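Local coordinates for protein putative reductase (Peptoclostridium difficile, PDB 5J6C) that binds flavin mononucleotide and, as a nitroreductase-family flavoenzyme, probably reduces nitro compounds, with a likely link to the antibiotic metronidazole, at residues L134-S138 and S175-S179; L82-S86 and L97-A103; A154-I158 and Y168-I173; A124-Q128 and C172-I176. One frame throughout, in Å; residues are numbered along the deposited sequence.

In the fold
Three of the four contacts use strand 168-177, an inner strand of the antiparallel sheet at the heart of this nitroreductase fold. Contact 1 pairs the strand's last residues with strand 137-142, outermost in this chain's sheet, contact 4 lays helix 116-133 along one face, and contact 3 sets helix 154-162 across the other. Contact 2, which closes before the other three open, joins helix 79-86 to the start of neighbouring strand 102-109, and its Leu97 and Ala103 pack on strand 168-177. Contacts 1 and 4 have centres about 10 Å apart, contacts 1 and 3 about 22 Å. In each contact one side chain comes within about 6 to 9 Å of bound flavin mononucleotide, so they form part of the framework behind its site.

Contact 1: residues L134-S138 and S175-S179; sequences LGLGS and SIGYS
Gly137 N donates to Gly177 O at 2.7 Å, with an N-H...O angle of 149°. The return bond, Gly177 N to Gly137 O, is longer at 3.1 Å. These two residues thus make an antiparallel hydrogen-bonded pair, and Ser138 opposite Ile176 forms the next, non-hydrogen-bonded one. There the backbones are joined by C-H...O contacts: Ser138 CA comes 3.0 Å from Ser175 O, and Ile176 CA lies 3.5 Å from Gly137 O, which therefore receives both an N-H and a C-H.

The pairing marks the place where helix 116-133 gives way to strand 137-142 of the nitroreductase sheet. Gly135, with its positive phi, is the C-prime residue of a Schellman motif that ends the helix and sends the chain into the strand beside 168-177. Further along, between Gly135 and Ser179, a water bridges the backbones, donating a hydrogen bond to Gly135 O at 2.6 Å and accepting one from Ser179 N.

Leu136 spans the gap with its branched end. Its CG stands anti to the carbonyl carbon (chi1 -64°), and CD2 comes down over one face of the Tyr178 ring, 3.4 Å from the centroid and only 7° off the ring normal, a nearly centred CH-pi contact. The other methyl, CD1, turns to Ile176 CG2 at 3.9 Å. At the far end of the same ring, Tyr178 OH is hydrogen-bonded to Glu48 and Lys51, which tether the hydroxyl while the leucine covers the face.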
loop_
_atom_site.group_PDB
_atom_site.type_symbol
_atom_site.label_atom_id
_atom_site.label_comp_id
_atom_site.label_asym_id
_atom_site.label_seq_id
_atom_site.Cartn_x
_atom_site.Cartn_y
_atom_site.Cartn_z
ATOM N N LEU A 134 -14.446 -7.940 -7.100
ATOM C CA LEU A 134 -14.995 -9.211 -7.549
ATOM C C LEU A 134 -15.979 -9.799 -6.549
ATOM O O LEU A 134 -16.302 -10.988 -6.644
ATOM C CB LEU A 134 -13.864 -10.202 -7.828
ATOM C CG LEU A 134 -12.817 -9.739 -8.837
ATOM C CD1 LEU A 134 -11.633 -10.708 -8.859
ATOM C CD2 LEU A 134 -13.440 -9.593 -10.228
ATOM N N GLY A 135 -16.432 -9.005 -5.579
ATOM C CA GLY A 135 -17.459 -9.442 -4.661
ATOM C C GLY A 135 -16.980 -10.338 -3.549
ATOM O O GLY A 135 -17.797 -11.020 -2.915
ATOM N N LEU A 136 -15.677 -10.389 -3.314
ATOM C CA LEU A 136 -15.097 -11.178 -2.240
ATOM C C LEU A 136 -14.713 -10.262 -1.082
ATOM O O LEU A 136 -14.501 -9.058 -1.254
ATOM C CB LEU A 136 -13.866 -11.951 -2.736
ATOM C CG LEU A 136 -14.083 -13.027 -3.817
ATOM C CD1 LEU A 136 -12.781 -13.299 -4.562
ATOM C CD2 LEU A 136 -14.624 -14.324 -3.208
ATOM N N GLY A 137 -14.663 -10.838 0.116
ATOM C CA GLY A 137 -14.138 -10.140 1.267
ATOM C C GLY A 137 -12.706 -10.579 1.530
ATOM O O GLY A 137 -12.267 -11.630 1.064
ATOM N N SER A 138 -11.968 -9.766 2.284
ATOM C CA SER A 138 -10.594 -10.139 2.598
ATOM C C SER A 138 -10.171 -9.481 3.903
ATOM O O SER A 138 -10.832 -8.574 4.415
ATOM C CB SER A 138 -9.633 -9.775 1.446
ATOM O OG SER A 138 -9.384 -8.376 1.383
ATOM N N SER A 175 -6.187 -13.185 3.588
ATOM C CA SER A 175 -7.217 -14.215 3.498
ATOM C C SER A 175 -8.368 -13.683 2.661
ATOM O O SER A 175 -8.743 -12.518 2.787
ATOM C CB SER A 175 -7.732 -14.618 4.878
ATOM O OG SER A 175 -8.513 -13.589 5.425
ATOM N N ILE A 176 -8.909 -14.537 1.794
ATOM C CA ILE A 176 -9.860 -14.132 0.761
ATOM C C ILE A 176 -11.005 -15.142 0.723
ATOM O O ILE A 176 -10.791 -16.338 0.924
ATOM C CB ILE A 176 -9.166 -14.034 -0.617
ATOM C CG1 ILE A 176 -7.948 -13.091 -0.550
ATOM C CG2 ILE A 176 -10.154 -13.611 -1.727
ATOM C CD1 ILE A 176 -7.151 -13.023 -1.845
ATOM N N GLY A 177 -12.215 -14.665 0.466
ATOM C CA GLY A 177 -13.350 -15.554 0.316
ATOM C C GLY A 177 -14.639 -14.766 0.313
ATOM O O GLY A 177 -14.646 -13.539 0.469
ATOM N N TYR A 178 -15.739 -15.501 0.114
ATOM C CA TYR A 178 -17.065 -14.895 0.135
ATOM C C TYR A 178 -17.490 -14.625 1.569
ATOM O O TYR A 178 -17.392 -15.503 2.433
ATOM C CB TYR A 178 -18.079 -15.792 -0.570
ATOM C CG TYR A 178 -17.878 -15.810 -2.064
ATOM C CD1 TYR A 178 -17.142 -16.823 -2.678
ATOM C CD2 TYR A 178 -18.392 -14.796 -2.861
ATOM C CE1 TYR A 178 -16.942 -16.829 -4.054
ATOM C CE2 TYR A 178 -18.201 -14.793 -4.226
ATOM C CZ TYR A 178 -17.473 -15.812 -4.820
ATOM O OH TYR A 178 -17.281 -15.813 -6.190
ATOM N N SER A 179 -17.953 -13.405 1.817
ATOM C CA SER A 179 -18.208 -12.962 3.180
ATOM C C SER A 179 -19.401 -13.689 3.788
ATOM O O SER A 179 -20.424 -13.905 3.131
ATOM C CB SER A 179 -18.456 -11.457 3.207
ATOM O OG SER A 179 -18.951 -11.064 4.480
HETATM O O HOH W 1 -18.169 -11.410 -0.374
#

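Contact 2: residues L82-S86 and L97-A103; sequences LINLS and LKNAPLA
Leu82 supplies much of the apolar contact between helix 79-86 and the 97-103 segment, and its two methyls divide the work. CD2 packs on Ala103 CB at 3.7 Å, at the start of strand 102-109, and lies 4.2 Å from Leu97 CD1. One turn on, Leu85 presents only its root here: its CB meets Leu97 CD2 at 3.7 Å, while its outer branch leans on Ile158 of helix 154-162. Leu97 can touch both leucines because its CG is set anti to the backbone N (chi1 -173°), which drives the fork between the helix and the sheet, where Ile173 also receives it. At the outer margin Ile83 CG1 rests 4.2 Å from Lys98 CB, before the lysine chain runs extended and away.

A second group of contacts sets carbon against backbone polar atoms. Leu82 CD1 sits 3.3 Å from Ala100 O, and Ser86 CB comes to 3.4 Å from Lys98 N. Both are van der Waals touches, without a hydrogen bond.

Ser86 OG and Ala100 N find their acceptors within their own segments. Ser86 OG curls back to donate to Ile83 O at 2.6 Å, with chi1 of 74° placing the hydroxyl over its own helix, and Ala100 N binds Leu97 O to close the 3-10 turn. With no hydrogen bond passing between the two segments, the helix is held against the turn that leads into strand 102-109 of the nitroreductase sheet by shape and apolar burial alone, as far as these two segments go.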
loop_
_atom_site.group_PDB
_atom_site.type_symbol
_atom_site.label_atom_id
_atom_site.label_comp_id
_atom_site.label_asym_id
_atom_site.label_seq_id
_atom_site.Cartn_x
_atom_site.Cartn_y
_atom_site.Cartn_z
ATOM N N LEU A 82 -3.698 -23.974 5.476
ATOM C CA LEU A 82 -4.399 -22.809 6.004
ATOM C C LEU A 82 -4.526 -22.884 7.519
ATOM O O LEU A 82 -4.425 -21.861 8.210
ATOM C CB LEU A 82 -5.776 -22.699 5.346
ATOM C CG LEU A 82 -5.697 -22.246 3.889
ATOM C CD1 LEU A 82 -7.033 -22.365 3.190
ATOM C CD2 LEU A 82 -5.177 -20.807 3.801
ATOM N N ILE A 83 -4.765 -24.088 8.047
ATOM C CA ILE A 83 -4.765 -24.295 9.492
ATOM C C ILE A 83 -3.392 -23.963 10.070
ATOM O O ILE A 83 -3.272 -23.200 11.038
ATOM C CB ILE A 83 -5.183 -25.742 9.824
ATOM C CG1 ILE A 83 -6.654 -25.975 9.439
ATOM C CG2 ILE A 83 -4.923 -26.056 11.289
ATOM C CD1 ILE A 83 -7.120 -27.400 9.606
ATOM N N ASN A 84 -2.336 -24.536 9.479
ATOM C CA ASN A 84 -0.977 -24.248 9.932
ATOM C C ASN A 84 -0.711 -22.745 9.954
ATOM O O ASN A 84 -0.203 -22.209 10.940
ATOM C CB ASN A 84 0.034 -24.956 9.033
ATOM C CG ASN A 84 -0.068 -26.472 9.119
ATOM O OD1 ASN A 84 -0.700 -27.013 10.022
ATOM N ND2 ASN A 84 0.553 -27.159 8.174
ATOM N N LEU A 85 -1.099 -22.047 8.883
ATOM C CA LEU A 85 -0.827 -20.617 8.788
ATOM C C LEU A 85 -1.682 -19.793 9.748
ATOM O O LEU A 85 -1.267 -18.705 10.155
ATOM C CB LEU A 85 -1.028 -20.153 7.344
ATOM C CG LEU A 85 0.057 -20.660 6.381
ATOM C CD1 LEU A 85 -0.315 -20.360 4.950
ATOM C CD2 LEU A 85 1.448 -20.069 6.728
ATOM N N SER A 86 -2.867 -20.283 10.126
ATOM C CA SER A 86 -3.683 -19.557 11.098
ATOM C C SER A 86 -3.037 -19.513 12.475
ATOM O O SER A 86 -3.460 -18.716 13.328
ATOM C CB SER A 86 -5.064 -20.197 11.213
ATOM O OG SER A 86 -4.983 -21.409 11.939
ATOM N N LEU A 97 -7.990 -17.502 9.724
ATOM C CA LEU A 97 -7.508 -18.017 8.453
ATOM C C LEU A 97 -7.836 -19.497 8.288
ATOM O O LEU A 97 -7.991 -19.972 7.159
ATOM C CB LEU A 97 -6.012 -17.761 8.347
ATOM C CG LEU A 97 -5.276 -18.043 7.056
ATOM C CD1 LEU A 97 -5.842 -17.239 5.929
ATOM C CD2 LEU A 97 -3.818 -17.694 7.282
ATOM N N LYS A 98 -7.986 -20.229 9.394
ATOM C CA LYS A 98 -8.304 -21.646 9.304
ATOM C C LYS A 98 -9.638 -21.899 8.609
ATOM O O LYS A 98 -9.839 -22.994 8.070
ATOM C CB LYS A 98 -8.321 -22.278 10.702
ATOM C CG LYS A 98 -9.472 -21.815 11.596
ATOM C CD LYS A 98 -9.288 -22.340 13.012
ATOM C CE LYS A 98 -10.196 -21.626 13.987
ATOM N NZ LYS A 98 -9.949 -22.049 15.392
ATOM N N ASN A 99 -10.544 -20.920 8.604
ATOM C CA ASN A 99 -11.867 -21.063 8.006
ATOM C C ASN A 99 -11.994 -20.353 6.674
ATOM O O ASN A 99 -13.109 -20.238 6.151
ATOM C CB ASN A 99 -12.936 -20.536 8.953
ATOM C CG ASN A 99 -13.061 -21.379 10.184
ATOM O OD1 ASN A 99 -12.964 -22.603 10.108
ATOM N ND2 ASN A 99 -13.252 -20.736 11.335
ATOM N N ALA A 100 -10.909 -19.870 6.136
ATOM C CA ALA A 100 -10.922 -19.156 4.871
ATOM C C ALA A 100 -10.719 -20.139 3.728
ATOM O O ALA A 100 -10.055 -21.163 3.903
ATOM C CB ALA A 100 -9.817 -18.093 4.839
ATOM N N PRO A 101 -11.286 -19.856 2.548
ATOM C CA PRO A 101 -11.058 -20.745 1.402
ATOM C C PRO A 101 -9.769 -20.453 0.665
ATOM O O PRO A 101 -9.295 -21.313 -0.090
ATOM C CB PRO A 101 -12.269 -20.468 0.495
ATOM C CG PRO A 101 -12.564 -18.996 0.766
ATOM C CD PRO A 101 -12.234 -18.768 2.230
ATOM N N LEU A 102 -9.196 -19.267 0.850
ATOM C CA LEU A 102 -8.065 -18.848 0.048
ATOM C C LEU A 102 -7.206 -17.893 0.864
ATOM O O LEU A 102 -7.705 -17.167 1.726
ATOM C CB LEU A 102 -8.544 -18.178 -1.242
ATOM C CG LEU A 102 -7.493 -17.580 -2.173
ATOM C CD1 LEU A 102 -6.543 -18.680 -2.630
ATOM C CD2 LEU A 102 -8.167 -16.889 -3.365
ATOM N N ALA A 103 -5.904 -17.922 0.598
ATOM C CA ALA A 103 -4.983 -16.957 1.175
ATOM C C ALA A 103 -3.898 -16.684 0.150
ATOM O O ALA A 103 -3.559 -17.549 -0.664
ATOM C CB ALA A 103 -4.367 -17.455 2.489
#

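Contact 3: residues A154-I158 and Y168-I173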
loop_
_atom_site.group_PDB
_atom_site.type_symbol
_atom_site.label_atom_id
_atom_site.label_comp_id
_atom_site.label_asym_id
_atom_site.label_seq_id
_atom_site.Cartn_x
_atom_site.Cartn_y
_atom_site.Cartn_z
ATOM N N ALA A 154 6.936 -14.462 13.537
ATOM C CA ALA A 154 5.918 -15.020 12.642
ATOM C C ALA A 154 6.488 -15.251 11.246
ATOM O O ALA A 154 6.174 -16.259 10.594
ATOM C CB ALA A 154 4.687 -14.107 12.585
ATOM N N ASP A 155 7.330 -14.326 10.777
ATOM C CA ASP A 155 8.044 -14.504 9.515
ATOM C C ASP A 155 8.720 -15.872 9.440
ATOM O O ASP A 155 8.500 -16.636 8.496
ATOM C CB ASP A 155 9.080 -13.387 9.358
ATOM C CG ASP A 155 10.079 -13.671 8.259
ATOM O OD1 ASP A 155 9.651 -13.746 7.099
ATOM O OD2 ASP A 155 11.293 -13.802 8.549
ATOM N N LYS A 156 9.531 -16.201 10.445
ATOM C CA LYS A 156 10.279 -17.456 10.433
ATOM C C LYS A 156 9.346 -18.659 10.447
ATOM O O LYS A 156 9.570 -19.641 9.730
ATOM C CB LYS A 156 11.241 -17.489 11.626
ATOM C CG LYS A 156 11.929 -18.832 11.859
ATOM C CD LYS A 156 12.880 -19.136 10.718
ATOM C CE LYS A 156 13.742 -20.354 10.995
ATOM N NZ LYS A 156 14.693 -20.604 9.867
ATOM N N TYR A 157 8.283 -18.600 11.251
ATOM C CA TYR A 157 7.311 -19.691 11.271
ATOM C C TYR A 157 6.721 -19.942 9.880
ATOM O O TYR A 157 6.650 -21.090 9.421
ATOM C CB TYR A 157 6.215 -19.376 12.281
ATOM C CG TYR A 157 5.125 -20.406 12.319
ATOM C CD1 TYR A 157 5.266 -21.566 13.066
ATOM C CD2 TYR A 157 3.947 -20.223 11.600
ATOM C CE1 TYR A 157 4.259 -22.521 13.100
ATOM C CE2 TYR A 157 2.933 -21.174 11.625
ATOM C CZ TYR A 157 3.093 -22.321 12.380
ATOM O OH TYR A 157 2.086 -23.268 12.398
ATOM N N ILE A 158 6.323 -18.874 9.182
ATOM C CA ILE A 158 5.688 -19.038 7.876
ATOM C C ILE A 158 6.693 -19.545 6.844
ATOM O O ILE A 158 6.375 -20.427 6.037
ATOM C CB ILE A 158 5.015 -17.720 7.440
ATOM C CG1 ILE A 158 3.849 -17.419 8.387
ATOM C CG2 ILE A 158 4.501 -17.825 6.005
ATOM C CD1 ILE A 158 3.323 -16.003 8.303
ATOM N N TYR A 168 14.141 -14.103 1.621
ATOM C CA TYR A 168 12.808 -13.529 1.595
ATOM C C TYR A 168 12.325 -13.220 3.001
ATOM O O TYR A 168 12.650 -13.921 3.964
ATOM C CB TYR A 168 11.819 -14.484 0.926
ATOM C CG TYR A 168 12.145 -14.773 -0.512
ATOM C CD1 TYR A 168 11.848 -13.849 -1.505
ATOM C CD2 TYR A 168 12.766 -15.962 -0.880
ATOM C CE1 TYR A 168 12.149 -14.102 -2.817
ATOM C CE2 TYR A 168 13.068 -16.224 -2.196
ATOM C CZ TYR A 168 12.754 -15.288 -3.159
ATOM O OH TYR A 168 13.047 -15.531 -4.470
ATOM N N SER A 169 11.515 -12.170 3.103
ATOM C CA SER A 169 10.791 -11.833 4.315
ATOM C C SER A 169 9.290 -11.855 4.031
ATOM O O SER A 169 8.854 -11.506 2.931
ATOM C CB SER A 169 11.221 -10.454 4.827
ATOM O OG SER A 169 10.589 -10.166 6.056
ATOM N N VAL A 170 8.496 -12.245 5.030
ATOM C CA VAL A 170 7.044 -12.335 4.889
ATOM C C VAL A 170 6.422 -11.048 5.397
ATOM O O VAL A 170 6.642 -10.653 6.546
ATOM C CB VAL A 170 6.464 -13.550 5.632
ATOM C CG1 VAL A 170 4.959 -13.651 5.355
ATOM C CG2 VAL A 170 7.168 -14.824 5.206
ATOM N N GLU A 171 5.650 -10.386 4.538
ATOM C CA GLU A 171 5.026 -9.119 4.892
ATOM C C GLU A 171 3.695 -9.332 5.594
ATOM O O GLU A 171 3.472 -8.808 6.691
ATOM C CB GLU A 171 4.826 -8.255 3.638
ATOM C CG GLU A 171 3.919 -7.051 3.866
ATOM C CD GLU A 171 4.427 -6.128 4.965
ATOM O OE1 GLU A 171 3.603 -5.556 5.703
ATOM O OE2 GLU A 171 5.654 -5.977 5.101
ATOM N N CYS A 172 2.818 -10.127 4.993
ATOM C CA CYS A 172 1.462 -10.296 5.487
ATOM C C CYS A 172 0.824 -11.447 4.727
ATOM O O CYS A 172 1.319 -11.866 3.673
ATOM C CB CYS A 172 0.640 -9.013 5.292
ATOM S SG CYS A 172 0.437 -8.559 3.533
ATOM N N ILE A 173 -0.266 -11.961 5.283
ATOM C CA ILE A 173 -1.148 -12.897 4.595
ATOM C C ILE A 173 -2.469 -12.190 4.312
ATOM O O ILE A 173 -3.023 -11.520 5.195
ATOM C CB ILE A 173 -1.392 -14.162 5.433
ATOM C CG1 ILE A 173 -0.079 -14.681 6.026
ATOM C CG2 ILE A 173 -2.063 -15.242 4.582
ATOM C CD1 ILE A 173 -0.222 -16.022 6.666
HETATM O O HOH W 2 13.202 -12.790 6.784
#
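Asp155 and Val170 join helix 154-162 to strand 168-177 in the alpha/beta nitroreductase fold, the helix lying across one face of the sheet with the axis of residues 154-158 standing at 110° to that of 168-173. From Asp155 CB the side chain leaves with CG anti to the backbone N (chi1 166°), a turn that carries the carboxylate out to the strand. CG itself comes only to 3.9 Å from Val170 N. OD1 does the gripping: Val170 N donates to it at 2.8 Å, reaching the oxygen on its anti side and 34° out of the carboxylate plane. The same oxygen is pressed by Val170 CG2 at 3.3 Å, so one residue offers it both an amide and a methyl. At the other tip, OD2 accepts from a water at 2.8 Å, and that water also donates to Tyr168 O, extending the hold two residues back, to the start of the strand. OD2 forms a salt bridge to Arg159 too, whose positive charge would probably favour the ionised carboxylate.

Deeper in, the contact turns wholly apolar. Ile158 points at the strand and crosses Val170 obliquely, the two CG2 methyls 4.1 Å apart. Beyond them the isoleucines reach toward each other tip to tip, Ile158 CD1 ending 3.9 Å from Ile173 CD1.

Contact 4: residues A124-Q128 and C172-I176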
loop_
_atom_site.group_PDB
_atom_site.type_symbol
_atom_site.label_atom_id
_atom_site.label_comp_id
_atom_site.label_asym_id
_atom_site.label_seq_id
_atom_site.Cartn_x
_atom_site.Cartn_y
_atom_site.Cartn_z
ATOM N N ALA A 124 -0.234 -5.922 -1.769
ATOM C CA ALA A 124 -1.303 -6.453 -0.933
ATOM C C ALA A 124 -2.550 -5.587 -1.007
ATOM O O ALA A 124 -3.672 -6.108 -0.955
ATOM C CB ALA A 124 -0.821 -6.570 0.515
ATOM N N SER A 125 -2.383 -4.267 -1.117
ATOM C CA SER A 125 -3.550 -3.405 -1.233
ATOM C C SER A 125 -4.235 -3.610 -2.573
ATOM O O SER A 125 -5.466 -3.640 -2.640
ATOM C CB SER A 125 -3.161 -1.942 -1.026
ATOM O OG SER A 125 -2.689 -1.357 -2.231
ATOM N N TYR A 126 -3.456 -3.790 -3.645
ATOM C CA TYR A 126 -4.058 -4.093 -4.942
ATOM C C TYR A 126 -4.829 -5.407 -4.881
ATOM O O TYR A 126 -5.914 -5.527 -5.462
ATOM C CB TYR A 126 -2.987 -4.134 -6.044
ATOM C CG TYR A 126 -2.553 -2.774 -6.603
ATOM C CD1 TYR A 126 -2.664 -1.606 -5.843
ATOM C CD2 TYR A 126 -2.046 -2.659 -7.897
ATOM C CE1 TYR A 126 -2.265 -0.362 -6.344
ATOM C CE2 TYR A 126 -1.653 -1.405 -8.415
ATOM C CZ TYR A 126 -1.769 -0.265 -7.628
ATOM O OH TYR A 126 -1.388 0.969 -8.123
ATOM N N ILE A 127 -4.307 -6.390 -4.143
ATOM C CA ILE A 127 -4.999 -7.671 -3.994
ATOM C C ILE A 127 -6.347 -7.463 -3.310
ATOM O O ILE A 127 -7.394 -7.908 -3.802
ATOM C CB ILE A 127 -4.099 -8.675 -3.236
ATOM C CG1 ILE A 127 -3.036 -9.240 -4.188
ATOM C CG2 ILE A 127 -4.914 -9.800 -2.581
ATOM C CD1 ILE A 127 -1.854 -9.950 -3.503
ATOM N N GLN A 128 -6.346 -6.733 -2.193
ATOM C CA GLN A 128 -7.582 -6.501 -1.453
ATOM C C GLN A 128 -8.598 -5.710 -2.271
ATOM O O GLN A 128 -9.800 -5.985 -2.195
ATOM C CB GLN A 128 -7.270 -5.794 -0.142
ATOM C CG GLN A 128 -6.469 -6.672 0.820
ATOM C CD GLN A 128 -6.558 -6.179 2.254
ATOM O OE1 GLN A 128 -5.770 -5.330 2.684
ATOM N NE2 GLN A 128 -7.551 -6.686 2.995
ATOM N N CYS A 172 2.818 -10.127 4.993
ATOM C CA CYS A 172 1.462 -10.296 5.487
ATOM C C CYS A 172 0.824 -11.447 4.727
ATOM O O CYS A 172 1.319 -11.866 3.673
ATOM C CB CYS A 172 0.640 -9.013 5.292
ATOM S SG CYS A 172 0.437 -8.559 3.533
ATOM N N ILE A 173 -0.266 -11.961 5.283
ATOM C CA ILE A 173 -1.148 -12.897 4.595
ATOM C C ILE A 173 -2.469 -12.190 4.312
ATOM O O ILE A 173 -3.023 -11.520 5.195
ATOM C CB ILE A 173 -1.392 -14.162 5.433
ATOM C CG1 ILE A 173 -0.079 -14.681 6.026
ATOM C CG2 ILE A 173 -2.063 -15.242 4.582
ATOM C CD1 ILE A 173 -0.222 -16.022 6.666
ATOM N N ILE A 174 -2.979 -12.336 3.090
ATOM C CA ILE A 174 -4.320 -11.860 2.755
ATOM C C ILE A 174 -5.223 -13.083 2.675
ATOM O O ILE A 174 -5.044 -13.931 1.795
ATOM C CB ILE A 174 -4.361 -11.069 1.439
ATOM C CG1 ILE A 174 -3.342 -9.928 1.431
ATOM C CG2 ILE A 174 -5.767 -10.509 1.216
ATOM C CD1 ILE A 174 -3.667 -8.810 2.397
ATOM N N SER A 175 -6.187 -13.185 3.588
ATOM C CA SER A 175 -7.217 -14.215 3.498
ATOM C C SER A 175 -8.368 -13.683 2.661
ATOM O O SER A 175 -8.743 -12.518 2.787
ATOM C CB SER A 175 -7.732 -14.618 4.878
ATOM O OG SER A 175 -8.513 -13.589 5.425
ATOM N N ILE A 176 -8.909 -14.537 1.794
ATOM C CA ILE A 176 -9.860 -14.132 0.761
ATOM C C ILE A 176 -11.005 -15.142 0.723
ATOM O O ILE A 176 -10.791 -16.338 0.924
ATOM C CB ILE A 176 -9.166 -14.034 -0.617
ATOM C CG1 ILE A 176 -7.948 -13.091 -0.550
ATOM C CG2 ILE A 176 -10.154 -13.611 -1.727
ATOM C CD1 ILE A 176 -7.151 -13.023 -1.845
#
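Ile174 faces helix 116-133 and lodges against Ile127 and Gln128. Its CG2, anti to the backbone N, meets both Ile127 CG2 at 4.0 Å and Gln128 CG at 3.9 Å. The longer arm bends instead of extending, chi2 at -69° bringing CD1 back against Gln128, where it touches both CG and CD at 3.9 Å. Ala124 CB closes on the same methyl from one turn earlier, at 4.1 Å.

Here the helix runs almost parallel to the strand, the axes of the two segments 5° apart in direction and 9.7 Å from each other, covering one face of the nitroreductase sheet. Strand alternation turns Cys172 and Ile174 to it, while Ile173 and Ser175 serve the other face. Near one end Cys172 SG, set between its backbone N and carbonyl carbon, lies 3.8 Å from Ala124 CB. Near the other, Ile176 stretches its CD1 out (chi2 176°) to Ile127 CG2 at 4.0 Å, the two side chains crossing at about a right angle.

Gln128, extended beyond CG, lays its aliphatic part across Ile174 and keeps its polar end for another partner: NE2 is hydrogen-bonded to Ser138 OG on strand 137-142, a bond that restrains the buried amide beside Ile174.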